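Local coordinates for protein hydrolase (Rhizobium meliloti, PDB 5HOE) that hydrolyses acetyl esters on carbohydrates, as an octameric acetylesterase of the SGNH (GDSL-like) hydrolase family, at residues L20-S25 against V101-G106; S94-D99 against V139-P144; D24-G29 against I208-E213. All blocks are in the same frame, centred on the assembly; numbering follows the deposited sequence.

Interaction 1: residues L20-S25 against V101-G106; sequences LCFGDS and VIIMLG. With PO4 (phosphate ion), chain E.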
loop_
_atom_site.group_PDB
_atom_site.type_symbol
_atom_site.label_atom_id
_atom_site.label_comp_id
_atom_site.label_asym_id
_atom_site.label_seq_id
_atom_site.Cartn_x
_atom_site.Cartn_y
_atom_site.Cartn_z
ATOM N N LEU A 20 11.151 0.423 31.890
ATOM C CA LEU A 20 11.462 0.894 30.547
ATOM C C LEU A 20 11.114 2.375 30.434
ATOM O O LEU A 20 9.984 2.774 30.721
ATOM C CB LEU A 20 10.637 0.103 29.527
ATOM C CG LEU A 20 10.691 0.616 28.072
ATOM C CD1 LEU A 20 12.100 0.532 27.567
ATOM C CD2 LEU A 20 9.740 -0.147 27.142
ATOM N N CYS A 21 12.078 3.182 29.993
ATOM C CA CYS A 21 11.880 4.623 29.853
ATOM C C CYS A 21 11.783 4.986 28.368
ATOM O O CYS A 21 12.788 5.004 27.656
ATOM C CB CYS A 21 13.017 5.369 30.532
ATOM S SG CYS A 21 13.176 4.984 32.301
ATOM N N PHE A 22 10.571 5.260 27.902
ATOM C CA PHE A 22 10.303 5.482 26.478
ATOM C C PHE A 22 10.072 6.971 26.207
ATOM O O PHE A 22 9.117 7.555 26.728
ATOM C CB PHE A 22 9.084 4.657 26.063
ATOM C CG PHE A 22 8.908 4.511 24.562
ATOM C CD1 PHE A 22 9.849 3.825 23.796
ATOM C CD2 PHE A 22 7.786 5.013 23.917
ATOM C CE1 PHE A 22 9.681 3.681 22.429
ATOM C CE2 PHE A 22 7.628 4.861 22.552
ATOM C CZ PHE A 22 8.571 4.179 21.821
ATOM N N GLY A 23 10.940 7.583 25.396
ATOM C CA GLY A 23 10.858 9.015 25.209
ATOM C C GLY A 23 11.528 9.543 23.954
ATOM O O GLY A 23 11.900 8.789 23.037
ATOM N N ASP A 24 11.694 10.868 23.934
ATOM C CA ASP A 24 12.278 11.632 22.835
ATOM C C ASP A 24 13.644 12.186 23.272
ATOM O O ASP A 24 14.324 11.545 24.084
ATOM C CB ASP A 24 11.273 12.678 22.349
ATOM C CG ASP A 24 10.841 13.643 23.438
ATOM O OD1 ASP A 24 11.599 13.896 24.404
ATOM O OD2 ASP A 24 9.718 14.162 23.307
ATOM N N SER A 25 14.059 13.348 22.719
ATOM C CA SER A 25 15.354 13.921 23.085
ATOM C C SER A 25 15.459 14.225 24.577
ATOM O O SER A 25 16.576 14.266 25.122
ATOM C CB SER A 25 15.621 15.201 22.297
ATOM O OG SER A 25 14.597 16.158 22.538
ATOM N N VAL A 101 6.447 0.815 32.579
ATOM C CA VAL A 101 6.864 1.571 31.409
ATOM C C VAL A 101 6.546 3.027 31.694
ATOM O O VAL A 101 5.403 3.355 32.025
ATOM C CB VAL A 101 6.150 1.096 30.136
ATOM C CG1 VAL A 101 6.598 1.895 28.939
ATOM C CG2 VAL A 101 6.422 -0.381 29.898
ATOM N N ILE A 102 7.573 3.881 31.626
ATOM C CA ILE A 102 7.430 5.327 31.766
ATOM C C ILE A 102 7.470 5.924 30.366
ATOM O O ILE A 102 8.418 5.671 29.613
ATOM C CB ILE A 102 8.556 5.923 32.633
ATOM C CG1 ILE A 102 8.616 5.206 33.986
ATOM C CG2 ILE A 102 8.335 7.428 32.834
ATOM C CD1 ILE A 102 9.770 5.613 34.872
ATOM N N ILE A 103 6.449 6.706 30.011
ATOM C CA ILE A 103 6.318 7.285 28.678
ATOM C C ILE A 103 6.295 8.795 28.813
ATOM O O ILE A 103 5.349 9.351 29.382
ATOM C CB ILE A 103 5.040 6.822 27.965
ATOM C CG1 ILE A 103 4.891 5.296 28.034
ATOM C CG2 ILE A 103 5.090 7.287 26.522
ATOM C CD1 ILE A 103 3.606 4.764 27.404
ATOM N N MET A 104 7.314 9.466 28.268
ATOM C CA MET A 104 7.341 10.926 28.224
ATOM C C MET A 104 7.484 11.329 26.754
ATOM O O MET A 104 8.592 11.340 26.210
ATOM C CB MET A 104 8.444 11.539 29.093
ATOM C CG MET A 104 8.311 13.080 29.148
ATOM S SD MET A 104 9.306 13.972 30.380
ATOM C CE MET A 104 10.867 13.331 29.867
ATOM N N LEU A 105 6.356 11.633 26.111
ATOM C CA LEU A 105 6.322 12.013 24.701
ATOM C C LEU A 105 5.204 13.022 24.517
ATOM O O LEU A 105 4.305 13.138 25.357
ATOM C CB LEU A 105 6.029 10.789 23.821
ATOM C CG LEU A 105 7.147 9.783 23.633
ATOM C CD1 LEU A 105 6.682 8.491 22.939
ATOM C CD2 LEU A 105 8.289 10.440 22.894
ATOM N N GLY A 106 5.225 13.695 23.364
ATOM C CA GLY A 106 4.172 14.603 22.971
ATOM C C GLY A 106 4.696 15.939 22.480
ATOM O O GLY A 106 4.058 16.613 21.656
HETATM P P PO4 E . 13.371 16.784 20.197
HETATM O O1 PO4 E . 12.937 15.393 20.563
HETATM O O2 PO4 E . 12.595 17.780 21.017
HETATM O O3 PO4 E . 14.850 17.075 20.244
HETATM O O4 PO4 E . 13.161 17.037 18.740
HETATM O O HOH W 1 7.567 13.812 21.603
HETATM O O HOH W 2 11.105 12.242 26.495
#
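The ring of F22 slants against L105, whose CD1 approaches its CE2 to 3.8 Å, while CG2 of I103 lies at the ring edge, near its plane. F22 belongs to strand 17-23 and L105 follows strand 100-104, parallel neighbours in the central sheet of this SGNH-type α/β fold. L20-G23 run beside V101-M104 with short, nearly straight backbone bonds: F22 N gives to I102 O at 2.8 Å, and I102 N and M104 N give to L20 O and F22 O. Side chains alternate between the two faces. L20, F22, V101 and I103 meet helices 84-95 and 118-133; C21, I102 and M104 turn to helix 48-56. The F22 ring reaches L105 because CG is anti to the backbone N (chi1 -165°), which places the ring beside F22's own carbonyl carbon, within reach of L105 CD1. The other branch of L105 works on the backbone: CD2 packs 3.5 Å from G23 C and also touches D24 CB, the two side chains running in opposite directions. With an alanine in place of L105, the F22 ring would probably lose its oblique neighbour and a gap would open beside the G23-D24 peptide. At D24, in the G-D-S sequence that gives the family its name, waters bridge the two segments. One water takes the D24 N-H and donates to M104 O and, at 2.7 Å, to D24 OD1, an oxygen whose second partner is L26. A second water serves the other carboxylate oxygen: it donates to D24 OD2 at 2.8 Å and accepts from G106 N at 2.9 Å.

Interaction 2: residues S94-D99 against V139-P144; sequences SHLPLD and VGTPYP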
loop_
_atom_site.group_PDB
_atom_site.type_symbol
_atom_site.label_atom_id
_atom_site.label_comp_id
_atom_site.label_asym_id
_atom_site.label_seq_id
_atom_site.Cartn_x
_atom_site.Cartn_y
_atom_site.Cartn_z
ATOM N N SER A 94 10.954 -7.092 23.489
ATOM C CA SER A 94 12.389 -7.260 23.653
ATOM C C SER A 94 12.830 -7.132 25.103
ATOM O O SER A 94 13.916 -7.610 25.452
ATOM C CB SER A 94 13.139 -6.207 22.844
ATOM O OG SER A 94 12.869 -6.269 21.468
ATOM N N HIS A 95 12.058 -6.448 25.942
ATOM C CA HIS A 95 12.510 -6.124 27.291
ATOM C C HIS A 95 11.708 -6.771 28.403
ATOM O O HIS A 95 12.044 -6.560 29.567
ATOM C CB HIS A 95 12.597 -4.604 27.465
ATOM C CG HIS A 95 13.618 -3.989 26.568
ATOM N ND1 HIS A 95 14.943 -4.365 26.586
ATOM C CD2 HIS A 95 13.499 -3.075 25.579
ATOM C CE1 HIS A 95 15.599 -3.694 25.656
ATOM N NE2 HIS A 95 14.743 -2.906 25.031
ATOM N N LEU A 96 10.730 -7.621 28.092
ATOM C CA LEU A 96 10.029 -8.357 29.147
ATOM C C LEU A 96 11.039 -9.249 29.865
ATOM O O LEU A 96 11.999 -9.716 29.259
ATOM C CB LEU A 96 8.877 -9.178 28.580
ATOM C CG LEU A 96 7.641 -8.425 28.074
ATOM C CD1 LEU A 96 6.557 -9.407 27.662
ATOM C CD2 LEU A 96 7.074 -7.457 29.107
ATOM N N PRO A 97 10.847 -9.479 31.172
ATOM C CA PRO A 97 9.754 -8.997 32.022
ATOM C C PRO A 97 9.923 -7.531 32.425
ATOM O O PRO A 97 11.051 -7.103 32.710
ATOM C CB PRO A 97 9.875 -9.909 33.250
ATOM C CG PRO A 97 11.327 -10.157 33.364
ATOM C CD PRO A 97 11.762 -10.357 31.925
ATOM N N LEU A 98 8.824 -6.774 32.434
ATOM C CA LEU A 98 8.833 -5.362 32.794
ATOM C C LEU A 98 7.804 -5.120 33.882
ATOM O O LEU A 98 6.665 -5.583 33.774
ATOM C CB LEU A 98 8.498 -4.472 31.587
ATOM C CG LEU A 98 9.536 -4.374 30.464
ATOM C CD1 LEU A 98 8.935 -3.584 29.334
ATOM C CD2 LEU A 98 10.827 -3.713 30.959
ATOM N N ASP A 99 8.201 -4.379 34.915
ATOM C CA ASP A 99 7.277 -3.961 35.960
ATOM C C ASP A 99 6.581 -2.643 35.645
ATOM O O ASP A 99 5.441 -2.442 36.075
ATOM C CB ASP A 99 8.019 -3.842 37.300
ATOM C CG ASP A 99 8.610 -5.157 37.751
ATOM O OD1 ASP A 99 9.727 -5.479 37.313
ATOM O OD2 ASP A 99 7.964 -5.863 38.549
ATOM N N VAL A 139 6.624 -12.434 23.214
ATOM C CA VAL A 139 6.794 -13.589 22.338
ATOM C C VAL A 139 7.071 -14.783 23.248
ATOM O O VAL A 139 8.196 -14.967 23.711
ATOM C CB VAL A 139 7.950 -13.387 21.350
ATOM C CG1 VAL A 139 8.084 -14.610 20.434
ATOM C CG2 VAL A 139 7.790 -12.135 20.520
ATOM N N GLY A 140 6.041 -15.584 23.528
ATOM C CA GLY A 140 6.217 -16.876 24.182
ATOM C C GLY A 140 6.595 -16.861 25.654
ATOM O O GLY A 140 7.327 -17.755 26.100
ATOM N N THR A 141 6.108 -15.894 26.430
ATOM C CA THR A 141 6.386 -15.841 27.858
ATOM C C THR A 141 5.096 -15.832 28.670
ATOM O O THR A 141 4.014 -15.552 28.142
ATOM C CB THR A 141 7.192 -14.591 28.249
ATOM O OG1 THR A 141 6.296 -13.491 28.493
ATOM C CG2 THR A 141 8.202 -14.215 27.169
ATOM N N PRO A 142 5.178 -16.132 29.964
ATOM C CA PRO A 142 4.014 -15.997 30.849
ATOM C C PRO A 142 3.956 -14.667 31.581
ATOM O O PRO A 142 3.165 -14.540 32.515
ATOM C CB PRO A 142 4.277 -17.119 31.856
ATOM C CG PRO A 142 5.772 -17.050 32.044
ATOM C CD PRO A 142 6.345 -16.661 30.695
ATOM N N TYR A 143 4.766 -13.690 31.191
ATOM C CA TYR A 143 4.914 -12.488 31.994
ATOM C C TYR A 143 3.685 -11.581 31.857
ATOM O O TYR A 143 3.073 -11.506 30.788
ATOM C CB TYR A 143 6.159 -11.735 31.547
ATOM C CG TYR A 143 7.464 -12.421 31.911
ATOM C CD1 TYR A 143 7.715 -12.838 33.218
ATOM C CD2 TYR A 143 8.440 -12.649 30.948
ATOM C CE1 TYR A 143 8.912 -13.442 33.559
ATOM C CE2 TYR A 143 9.639 -13.265 31.276
ATOM C CZ TYR A 143 9.870 -13.665 32.579
ATOM O OH TYR A 143 11.069 -14.254 32.907
ATOM N N PRO A 144 3.314 -10.874 32.921
ATOM C CA PRO A 144 2.135 -10.001 32.874
ATOM C C PRO A 144 2.433 -8.659 32.220
ATOM O O PRO A 144 3.580 -8.267 32.007
ATOM C CB PRO A 144 1.807 -9.784 34.355
ATOM C CG PRO A 144 3.133 -9.855 35.022
ATOM C CD PRO A 144 3.876 -10.949 34.280
HETATM O O HOH W 3 6.326 -8.362 32.885
#
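Y143 lays its ring against P97, and its atoms meet that proline one after another. CB, at the root, sits 3.6 Å from the oxygen of a water held between the segments. CG is anti to the carbonyl carbon (chi1 -70°), which sends the ring back toward the 94-99 segment, side by side with P97. P97 CB then stands almost exactly on the ring axis, 3.5 Å from the centroid of the Y143 ring and only 6° off its normal, a CH-pi contact. Further out, Y143 CE2 meets P97 CD at 3.7 Å, and CZ lies near both CD and CG, so the pyrrolidine ring follows the phenol to its end. The tip, OH, takes a hydrogen bond from the backbone N of R41 of a second subunit, which ties the stack to the assembly interface. Y143 CD2 also meets L96 CB at 4.2 Å, obliquely. The peptide between L96 and P97 is cis, and both residues turn their CB atoms toward the 139-144 segment. The tyrosine's backbone is held too: T141 OG1 accepts from Y143 N at 3.1 Å in an ST turn and itself donates to G137 O, while L96 CD1 comes near that hydroxyl. No direct hydrogen bond joins the two segments; the water accepts from L98 N at 3.0 Å and donates to P144 O at 2.9 Å. L98 itself turns inward to strands 17-23 and 60-66. This is loop-to-loop packing, in which the turns leading from helices 84-95 and 118-133 into the parallel strands 100-104 and 147-152 meet at the N-terminal end of the strands of the α/β fold, with a cis-proline stacked on an aromatic ring.

Interaction 3: residues D24-G29 against I208-E213; sequences DSLTWG and IHLSAE. With PO4 (phosphate ion), chain E.
S25 OG and H209 NE2 lie 3.0 Å apart, with the hydroxyl at the edge of the imidazole and in its plane. A phosphate ion, probably from the crystallisation liquor, occupies the space beside them. H209 NE2 donates to its O3 at 2.6 Å, nearly straight at 170°, and S25 N reaches O1 more loosely at 3.2 Å. The approach of S25 OG to the phosphorus, 2.7 Å, is too short for an ordinary contact, and since the serine was modelled in two conformers its meaning stays doubtful. A69 N and N108 ND2 also bond to the ion. Together with S25 N these donors are consistent with the oxyanion hole of SGNH hydrolases, while D206, bonded to H209 ND1, would complete a Ser-His-Asp triad with S25. I208 CG2 rides 3.6 Å above one face of the H209 ring, over its centre, and W30 stacks on the ring. Apolar contact between the segments rests on L26. Its CG is anti to the carbonyl carbon (chi1 -53°), and the extended chain carries CD2 to within 3.6 Å of the carbonyl oxygen I208 O and 4.0 Å of the L210 side chain at CG. L210 crosses L26 at about a right angle. Hydrogen bonds to D24 close the start of the helix that carries S25. The short helix 25-28 starts directly at S25, and D24, at the N-cap, accepts from L26 N through OD1 at 2.9 Å, on the anti side and 23° out of the carboxylate plane. D24 O takes both T27 N and W28 N.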
loop_
_atom_site.group_PDB
_atom_site.type_symbol
_atom_site.label_atom_id
_atom_site.label_comp_id
_atom_site.label_asym_id
_atom_site.label_seq_id
_atom_site.Cartn_x
_atom_site.Cartn_y
_atom_site.Cartn_z
ATOM N N ASP A 24 11.694 10.868 23.934
ATOM C CA ASP A 24 12.278 11.632 22.835
ATOM C C ASP A 24 13.644 12.186 23.272
ATOM O O ASP A 24 14.324 11.545 24.084
ATOM C CB ASP A 24 11.273 12.678 22.349
ATOM C CG ASP A 24 10.841 13.643 23.438
ATOM O OD1 ASP A 24 11.599 13.896 24.404
ATOM O OD2 ASP A 24 9.718 14.162 23.307
ATOM N N SER A 25 14.059 13.348 22.719
ATOM C CA SER A 25 15.354 13.921 23.085
ATOM C C SER A 25 15.459 14.225 24.577
ATOM O O SER A 25 16.576 14.266 25.122
ATOM C CB SER A 25 15.621 15.201 22.297
ATOM O OG SER A 25 14.597 16.158 22.538
ATOM N N LEU A 26 14.334 14.510 25.241
ATOM C CA LEU A 26 14.417 14.781 26.674
ATOM C C LEU A 26 14.874 13.549 27.438
ATOM O O LEU A 26 15.479 13.674 28.513
ATOM C CB LEU A 26 13.069 15.229 27.233
ATOM C CG LEU A 26 12.377 16.397 26.550
ATOM C CD1 LEU A 26 10.993 16.631 27.163
ATOM C CD2 LEU A 26 13.258 17.631 26.611
ATOM N N THR A 27 14.602 12.358 26.894
ATOM C CA THR A 27 15.009 11.092 27.494
ATOM C C THR A 27 16.359 10.626 26.957
ATOM O O THR A 27 17.213 10.175 27.731
ATOM C CB THR A 27 13.904 10.055 27.267
ATOM O OG1 THR A 27 12.706 10.495 27.943
ATOM C CG2 THR A 27 14.294 8.709 27.822
ATOM N N TRP A 28 16.577 10.740 25.648
ATOM C CA TRP A 28 17.902 10.477 25.077
ATOM C C TRP A 28 18.976 11.335 25.748
ATOM O O TRP A 28 20.075 10.855 26.053
ATOM C CB TRP A 28 17.887 10.740 23.564
ATOM C CG TRP A 28 19.208 10.427 22.886
ATOM C CD1 TRP A 28 19.701 9.186 22.600
ATOM C CD2 TRP A 28 20.193 11.366 22.419
ATOM N NE1 TRP A 28 20.924 9.289 21.988
ATOM C CE2 TRP A 28 21.261 10.613 21.880
ATOM C CE3 TRP A 28 20.289 12.771 22.425
ATOM C CZ2 TRP A 28 22.395 11.206 21.333
ATOM C CZ3 TRP A 28 21.430 13.355 21.888
ATOM C CH2 TRP A 28 22.471 12.570 21.354
ATOM N N GLY A 29 18.669 12.612 25.991
ATOM C CA GLY A 29 19.590 13.490 26.697
ATOM C C GLY A 29 20.292 14.477 25.789
ATOM O O GLY A 29 21.522 14.609 25.827
ATOM N N ILE A 208 13.731 24.225 24.201
ATOM C CA ILE A 208 13.172 22.889 23.958
ATOM C C ILE A 208 13.757 21.866 24.939
ATOM O O ILE A 208 13.033 21.066 25.532
ATOM C CB ILE A 208 13.435 22.447 22.501
ATOM C CG1 ILE A 208 12.738 23.378 21.511
ATOM C CG2 ILE A 208 12.954 21.015 22.277
ATOM C CD1 ILE A 208 13.378 23.411 20.150
ATOM N N HIS A 209 15.073 21.883 25.121
ATOM C CA HIS A 209 15.747 20.861 25.899
ATOM C C HIS A 209 16.097 21.376 27.295
ATOM O O HIS A 209 15.780 22.514 27.663
ATOM C CB HIS A 209 16.938 20.327 25.102
ATOM C CG HIS A 209 16.568 19.856 23.727
ATOM N ND1 HIS A 209 16.832 20.588 22.589
ATOM C CD2 HIS A 209 15.926 18.740 23.313
ATOM C CE1 HIS A 209 16.383 19.929 21.531
ATOM N NE2 HIS A 209 15.806 18.819 21.945
ATOM N N LEU A 210 16.712 20.499 28.099
ATOM C CA LEU A 210 16.871 20.721 29.533
ATOM C C LEU A 210 18.338 20.703 29.950
ATOM O O LEU A 210 19.185 20.079 29.310
ATOM C CB LEU A 210 16.105 19.652 30.327
ATOM C CG LEU A 210 14.678 19.280 29.927
ATOM C CD1 LEU A 210 14.232 18.073 30.729
ATOM C CD2 LEU A 210 13.788 20.460 30.158
ATOM N N SER A 211 18.631 21.419 31.032
ATOM C CA SER A 211 19.942 21.397 31.657
ATOM C C SER A 211 20.143 20.113 32.448
ATOM O O SER A 211 19.191 19.407 32.783
ATOM C CB SER A 211 20.077 22.594 32.598
ATOM O OG SER A 211 19.286 22.436 33.758
ATOM N N ALA A 212 21.406 19.828 32.773
ATOM C CA ALA A 212 21.712 18.657 33.590
ATOM C C ALA A 212 21.015 18.726 34.948
ATOM O O ALA A 212 20.449 17.722 35.422
ATOM C CB ALA A 212 23.226 18.501 33.764
ATOM N N GLU A 213 21.063 19.891 35.612
ATOM C CA GLU A 213 20.475 19.951 36.951
ATOM C C GLU A 213 18.971 19.702 36.904
ATOM O O GLU A 213 18.403 19.088 37.824
ATOM C CB GLU A 213 20.818 21.265 37.673
ATOM C CG GLU A 213 20.368 22.562 37.010
ATOM C CD GLU A 213 18.930 22.964 37.328
ATOM O OE1 GLU A 213 18.407 23.860 36.632
ATOM O OE2 GLU A 213 18.321 22.427 38.277
HETATM P P PO4 E . 13.371 16.784 20.197
HETATM O O1 PO4 E . 12.937 15.393 20.563
HETATM O O2 PO4 E . 12.595 17.780 21.017
HETATM O O3 PO4 E . 14.850 17.075 20.244
HETATM O O4 PO4 E . 13.161 17.037 18.740
#

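Interactions 1 and 3 share D24 and S25, with centres about 11 Å apart: strand 17-23 delivers the serine that interaction 3 sets beside H209 and the phosphate in the probable active site. M104 links them directly, its CE packing 3.9 Å from L26 CB. Interaction 2 lies at the other end of the strands, its centre about 29 Å from that of interaction 3, with nearest atoms about 12 Å apart and not in contact. It reaches interaction 1 through L98 CD1, 4.1 Å from L20 CB. Across the interface the two ends meet: W28 of interaction 3 packs on S94 of a second subunit and bonds weakly to L96 O of that subunit.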